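Coiled-coil quantitatively-enriched protein 1 (Schizosaccharomyces pombe, PDB 7CUJ) acts as a molecular adaptor that links telomeres to the meiotic centrosome and is required for telomere length regulation and chromosome segregation. Local coordinates at residues L124-Q129 and F188-A193; H39-P44 and F232-V237. All coordinates share one frame; numbering follows the deposited sequence.

Contact 1: L124-Q129 and F188-A193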
loop_
_atom_site.group_PDB
_atom_site.type_symbol
_atom_site.label_atom_id
_atom_site.label_comp_id
_atom_site.label_asym_id
_atom_site.label_seq_id
_atom_site.Cartn_x
_atom_site.Cartn_y
_atom_site.Cartn_z
ATOM N N LEU A 124 -37.603 7.620 8.647
ATOM C CA LEU A 124 -36.189 7.317 8.789
ATOM C C LEU A 124 -35.612 6.919 7.431
ATOM O O LEU A 124 -36.133 6.028 6.763
ATOM C CB LEU A 124 -35.990 6.218 9.839
ATOM C CG LEU A 124 -34.536 5.845 10.134
ATOM C CD1 LEU A 124 -34.309 5.658 11.624
ATOM C CD2 LEU A 124 -34.113 4.600 9.364
ATOM N N PHE A 125 -34.526 7.595 7.041
ATOM C CA PHE A 125 -33.815 7.286 5.812
ATOM C C PHE A 125 -32.546 6.505 6.138
ATOM O O PHE A 125 -31.821 6.843 7.071
ATOM C CB PHE A 125 -33.516 8.562 5.023
ATOM C CG PHE A 125 -34.700 9.114 4.273
ATOM C CD1 PHE A 125 -35.612 9.949 4.900
ATOM C CD2 PHE A 125 -34.911 8.790 2.941
ATOM C CE1 PHE A 125 -36.708 10.451 4.211
ATOM C CE2 PHE A 125 -36.000 9.298 2.249
ATOM C CZ PHE A 125 -36.900 10.125 2.886
ATOM N N ILE A 126 -32.297 5.453 5.349
ATOM C CA ILE A 126 -31.141 4.590 5.525
ATOM C C ILE A 126 -30.679 4.128 4.144
ATOM O O ILE A 126 -31.502 3.781 3.301
ATOM C CB ILE A 126 -31.473 3.421 6.481
ATOM C CG1 ILE A 126 -30.234 2.609 6.870
ATOM C CG2 ILE A 126 -32.584 2.541 5.924
ATOM C CD1 ILE A 126 -30.451 1.693 8.056
ATOM N N SER A 127 -29.361 4.142 3.918
ATOM C CA SER A 127 -28.817 3.938 2.583
ATOM C C SER A 127 -28.328 2.502 2.403
ATOM O O SER A 127 -27.242 2.277 1.874
ATOM C CB SER A 127 -27.732 4.946 2.277
ATOM O OG SER A 127 -26.631 4.778 3.155
ATOM N N ASN A 128 -29.155 1.538 2.824
ATOM C CA ASN A 128 -28.813 0.125 2.769
ATOM C C ASN A 128 -30.081 -0.711 2.914
ATOM O O ASN A 128 -30.805 -0.575 3.900
ATOM C CB ASN A 128 -27.789 -0.248 3.844
ATOM C CG ASN A 128 -27.208 -1.628 3.626
ATOM O OD1 ASN A 128 -27.718 -2.611 4.159
ATOM N ND2 ASN A 128 -26.160 -1.715 2.824
ATOM N N GLN A 129 -30.328 -1.589 1.932
ATOM C CA GLN A 129 -31.558 -2.366 1.876
ATOM C C GLN A 129 -31.595 -3.378 3.018
ATOM O O GLN A 129 -32.595 -3.476 3.720
ATOM C CB GLN A 129 -31.722 -3.037 0.511
ATOM C CG GLN A 129 -33.034 -3.797 0.353
ATOM C CD GLN A 129 -34.246 -2.901 0.464
ATOM O OE1 GLN A 129 -34.457 -2.006 -0.354
ATOM N NE2 GLN A 129 -35.060 -3.140 1.480
ATOM N N PHE A 188 -32.261 10.728 9.703
ATOM C CA PHE A 188 -31.284 10.128 8.811
ATOM C C PHE A 188 -30.419 9.161 9.608
ATOM O O PHE A 188 -29.674 9.576 10.495
ATOM C CB PHE A 188 -30.468 11.209 8.102
ATOM C CG PHE A 188 -31.257 11.935 7.045
ATOM C CD1 PHE A 188 -31.267 11.481 5.734
ATOM C CD2 PHE A 188 -32.031 13.039 7.369
ATOM C CE1 PHE A 188 -32.011 12.135 4.764
ATOM C CE2 PHE A 188 -32.776 13.691 6.400
ATOM C CZ PHE A 188 -32.763 13.239 5.099
ATOM N N TYR A 189 -30.552 7.867 9.289
ATOM C CA TYR A 189 -29.777 6.836 9.960
ATOM C C TYR A 189 -28.287 7.070 9.709
ATOM O O TYR A 189 -27.465 6.814 10.585
ATOM C CB TYR A 189 -30.228 5.435 9.535
ATOM C CG TYR A 189 -29.458 4.314 10.188
ATOM C CD1 TYR A 189 -29.881 3.763 11.389
ATOM C CD2 TYR A 189 -28.297 3.812 9.617
ATOM C CE1 TYR A 189 -29.175 2.738 12.001
ATOM C CE2 TYR A 189 -27.581 2.786 10.214
ATOM C CZ TYR A 189 -28.021 2.249 11.412
ATOM O OH TYR A 189 -27.325 1.240 12.006
ATOM N N ASP A 190 -27.961 7.568 8.511
ATOM C CA ASP A 190 -26.580 7.714 8.078
ATOM C C ASP A 190 -26.444 8.926 7.158
ATOM O O ASP A 190 -27.417 9.355 6.536
ATOM C CB ASP A 190 -26.061 6.430 7.421
ATOM C CG ASP A 190 -26.861 6.013 6.200
ATOM O OD1 ASP A 190 -26.687 6.647 5.134
ATOM O OD2 ASP A 190 -27.666 5.070 6.328
ATOM N N ILE A 191 -25.214 9.448 7.077
ATOM C CA ILE A 191 -24.900 10.667 6.351
ATOM C C ILE A 191 -24.977 10.415 4.847
ATOM O O ILE A 191 -25.365 11.310 4.101
ATOM C CB ILE A 191 -23.537 11.237 6.799
ATOM C CG1 ILE A 191 -23.653 12.002 8.121
ATOM C CG2 ILE A 191 -22.885 12.085 5.715
ATOM C CD1 ILE A 191 -24.573 13.208 8.074
ATOM N N GLU A 192 -24.616 9.199 4.411
ATOM C CA GLU A 192 -24.734 8.829 3.008
ATOM C C GLU A 192 -26.163 9.092 2.532
ATOM O O GLU A 192 -26.364 9.670 1.464
ATOM C CB GLU A 192 -24.309 7.376 2.779
ATOM C CG GLU A 192 -24.215 6.999 1.308
ATOM C CD GLU A 192 -23.829 5.558 1.001
ATOM O OE1 GLU A 192 -22.916 5.029 1.670
ATOM O OE2 GLU A 192 -24.445 4.964 0.089
ATOM N N ALA A 193 -27.146 8.681 3.344
ATOM C CA ALA A 193 -28.554 8.889 3.041
ATOM C C ALA A 193 -28.870 10.382 3.003
ATOM O O ALA A 193 -29.649 10.824 2.165
ATOM C CB ALA A 193 -29.425 8.165 4.039
#

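Contact 2: H39-P44 and F232-V237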
loop_
_atom_site.group_PDB
_atom_site.type_symbol
_atom_site.label_atom_id
_atom_site.label_comp_id
_atom_site.label_asym_id
_atom_site.label_seq_id
_atom_site.Cartn_x
_atom_site.Cartn_y
_atom_site.Cartn_z
ATOM N N HIS A 39 -0.737 9.107 -0.302
ATOM C CA HIS A 39 -0.527 9.590 -1.658
ATOM C C HIS A 39 -1.554 10.666 -1.999
ATOM O O HIS A 39 -1.190 11.764 -2.415
ATOM C CB HIS A 39 -0.563 8.421 -2.652
ATOM C CG HIS A 39 -0.255 8.822 -4.056
ATOM N ND1 HIS A 39 1.041 8.862 -4.544
ATOM C CD2 HIS A 39 -1.058 9.198 -5.074
ATOM C CE1 HIS A 39 1.019 9.248 -5.803
ATOM N NE2 HIS A 39 -0.257 9.457 -6.155
ATOM N N PHE A 40 -2.835 10.337 -1.791
ATOM C CA PHE A 40 -3.960 11.167 -2.187
ATOM C C PHE A 40 -3.993 12.474 -1.395
ATOM O O PHE A 40 -4.399 13.506 -1.926
ATOM C CB PHE A 40 -5.261 10.380 -2.012
ATOM C CG PHE A 40 -6.523 11.179 -2.214
ATOM C CD1 PHE A 40 -6.928 11.556 -3.487
ATOM C CD2 PHE A 40 -7.311 11.545 -1.132
ATOM C CE1 PHE A 40 -8.091 12.288 -3.674
ATOM C CE2 PHE A 40 -8.475 12.276 -1.320
ATOM C CZ PHE A 40 -8.863 12.646 -2.590
ATOM N N CYS A 41 -3.562 12.420 -0.129
ATOM C CA CYS A 41 -3.734 13.542 0.783
ATOM C C CYS A 41 -2.518 14.472 0.803
ATOM O O CYS A 41 -2.554 15.492 1.487
ATOM C CB CYS A 41 -4.036 13.056 2.197
ATOM S SG CYS A 41 -5.728 12.443 2.410
ATOM N N THR A 42 -1.453 14.140 0.058
ATOM C CA THR A 42 -0.237 14.945 0.109
ATOM C C THR A 42 0.122 15.548 -1.248
ATOM O O THR A 42 1.160 16.196 -1.369
ATOM C CB THR A 42 0.968 14.173 0.668
ATOM O OG1 THR A 42 1.126 12.967 -0.080
ATOM C CG2 THR A 42 0.855 13.881 2.150
ATOM N N GLY A 43 -0.722 15.344 -2.266
ATOM C CA GLY A 43 -0.439 15.919 -3.571
ATOM C C GLY A 43 -1.430 15.487 -4.649
ATOM O O GLY A 43 -2.352 14.720 -4.380
ATOM N N PRO A 44 -1.266 15.982 -5.901
ATOM C CA PRO A 44 -2.082 15.533 -7.030
ATOM C C PRO A 44 -1.997 14.017 -7.205
ATOM O O PRO A 44 -0.930 13.428 -7.041
ATOM C CB PRO A 44 -1.429 16.224 -8.240
ATOM C CG PRO A 44 -0.753 17.445 -7.657
ATOM C CD PRO A 44 -0.281 17.007 -6.288
ATOM N N PHE A 232 -12.376 19.008 -0.385
ATOM C CA PHE A 232 -13.393 18.346 0.421
ATOM C C PHE A 232 -13.028 16.885 0.684
ATOM O O PHE A 232 -13.011 16.449 1.834
ATOM C CB PHE A 232 -14.786 18.490 -0.201
ATOM C CG PHE A 232 -15.857 17.712 0.522
ATOM C CD1 PHE A 232 -16.273 18.088 1.790
ATOM C CD2 PHE A 232 -16.432 16.588 -0.054
ATOM C CE1 PHE A 232 -17.249 17.366 2.462
ATOM C CE2 PHE A 232 -17.408 15.866 0.619
ATOM C CZ PHE A 232 -17.813 16.255 1.876
ATOM N N LEU A 233 -12.756 16.132 -0.389
ATOM C CA LEU A 233 -12.436 14.716 -0.273
ATOM C C LEU A 233 -11.158 14.541 0.541
ATOM O O LEU A 233 -11.095 13.689 1.424
ATOM C CB LEU A 233 -12.298 14.096 -1.668
ATOM C CG LEU A 233 -13.592 13.974 -2.476
ATOM C CD1 LEU A 233 -13.325 13.325 -3.824
ATOM C CD2 LEU A 233 -14.649 13.188 -1.712
ATOM N N VAL A 234 -10.157 15.380 0.253
ATOM C CA VAL A 234 -8.846 15.287 0.878
ATOM C C VAL A 234 -8.979 15.432 2.396
ATOM O O VAL A 234 -8.370 14.667 3.144
ATOM C CB VAL A 234 -7.852 16.287 0.248
ATOM C CG1 VAL A 234 -6.647 16.565 1.133
ATOM C CG2 VAL A 234 -7.396 15.828 -1.130
ATOM N N ASN A 235 -9.812 16.383 2.836
ATOM C CA ASN A 235 -9.936 16.727 4.245
ATOM C C ASN A 235 -10.664 15.638 5.033
ATOM O O ASN A 235 -10.216 15.277 6.120
ATOM C CB ASN A 235 -10.538 18.119 4.447
ATOM C CG ASN A 235 -9.552 19.230 4.153
ATOM O OD1 ASN A 235 -8.382 19.143 4.523
ATOM N ND2 ASN A 235 -10.015 20.282 3.494
ATOM N N ILE A 236 -11.775 15.120 4.488
ATOM C CA ILE A 236 -12.565 14.112 5.183
ATOM C C ILE A 236 -11.783 12.802 5.299
ATOM O O ILE A 236 -11.957 12.073 6.275
ATOM C CB ILE A 236 -13.972 13.913 4.570
ATOM C CG1 ILE A 236 -13.929 13.299 3.166
ATOM C CG2 ILE A 236 -14.777 15.206 4.608
ATOM C CD1 ILE A 236 -15.282 12.888 2.625
ATOM N N VAL A 237 -10.924 12.518 4.310
ATOM C CA VAL A 237 -10.081 11.331 4.344
ATOM C C VAL A 237 -8.979 11.536 5.380
ATOM O O VAL A 237 -8.727 10.656 6.203
ATOM C CB VAL A 237 -9.497 10.988 2.959
ATOM C CG1 VAL A 237 -8.420 9.914 3.049
ATOM C CG2 VAL A 237 -10.579 10.571 1.977
#

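Contact 1: L124-Q129 and F188-A193
Leu124 opens the contact modestly, laying its CD2 methyl alongside CB of Tyr189; the side chain also touches Ile162 and Ile164 of strand 162-166 and Leu135 of helix 129-141. Phe125 turns to the other face of the sheet, where Phe188, its partner in a parallel bridge, also lies. Their side chains run side by side, CB of Phe125 resting 3.8 Å from CD1 of Phe188. The ring planes are nearly parallel, 18° apart, but slid so far, with 5.4 Å between centroids, that they barely overlap. Tyr189 N donates to Phe125 O at 2.8 Å, one of the backbone bonds of this bridge; Phe125 is also bonded to Ile187. Strands 121-126 and 184-188 are neighbours in the parallel six-stranded sheet of the alpha/beta domain in this internal fragment of the longer protein, and the contact lies where both segments leave the C-terminal ends of their strands, one for helix 129-141 and the other for helix 191-200.

Ile126 reaches over the Tyr189 ring, its CD1 sitting 3.6 Å from the centroid and 21° off the normal, a CH-pi contact over one face. The hydroxyl of that tyrosine is held from helix 47-65, by Lys65 O. At Ser127 the chemistry becomes polar. Its N-H bonds to the syn lone pair of Asp190 OD2 at 3.1 Å, and its OG, placed between backbone N and carbonyl carbon (chi1 64°), donates to Asp190 OD1 at 2.7 Å from above the carboxylate plane. Ala193 N meets the same OD1, also at 2.7 Å, from the opposite face, so the N-cap aspartate of helix 191-200 ties the start of that helix to the loop after strand 121-126. CB of Glu192 packs 3.5 Å from Ser127 OG, and its carboxylate makes a salt bridge with Lys65, whose NZ also donates to Ser127 O.

Contact 2: H39-P44 and F232-V237
Leu233 meets Phe40 at the rim of its ring: CB lies 3.8 Å from CZ, near the ring plane, and the two side chains cross at a slant. One residue on, Val234 takes up more of the same ring. Its CG2 methyl comes within 3.7 Å of Phe40 CE2 and makes an off-centre CH-pi contact, 4.1 Å from the centroid and 29° off the normal. Phe40 can present this end of its ring because CG stands anti to the backbone N (chi1 172°), which brings CE2 and CZ up against Leu233 and Val234.

This is apolar helix-to-helix packing, in which the C-terminal end of helix 34-41 abuts the first turns of helix 232-243, with no hydrogen bond between 39-44 and 232-237. Ile53 of helix 47-65 touches both Phe40 and Val237, making the cluster a three-helix junction. Replacing Phe40 with an alanine would probably open a gap beside Leu233 and Val234 and leave the CG2 methyl of Val234 without its aromatic partner.

Cys41 adds a second point of touch, its SG lying 3.5 Å from Val234 O. A turn further along, Val237 sets CG1 against that sulfur at 3.7 Å, while its CG2 lies 4.3 Å from CE2 of Phe40. Cys41 also packs on an apolar side chain of a different protein in the assembly, and His39, two residues before Cys41, bonds through NE2 to Asp46 of a second copy of this protein.

The two contacts illustrate how chemistry follows position in a fold. Contact 1, its centre about 6 Å from the centre of the chain, combines a strand bridge with a buried aspartate whose carboxylate takes bonds from Ser127 and from the start of a helix; contact 2, its centre about 23 Å from that point, is also largely buried but relies mainly on apolar side-chain contacts, with no hydrogen bond between its two segments, close to other chains of the assembly. They do not touch, their nearest atoms being about 8 Å apart, yet helix 47-65 serves both: Gln58 and Lys65 reach contact 1, Ile53 and Ile57 contact 2. Along the sequence, contact 1 is nested inside the loop contact 2 closes.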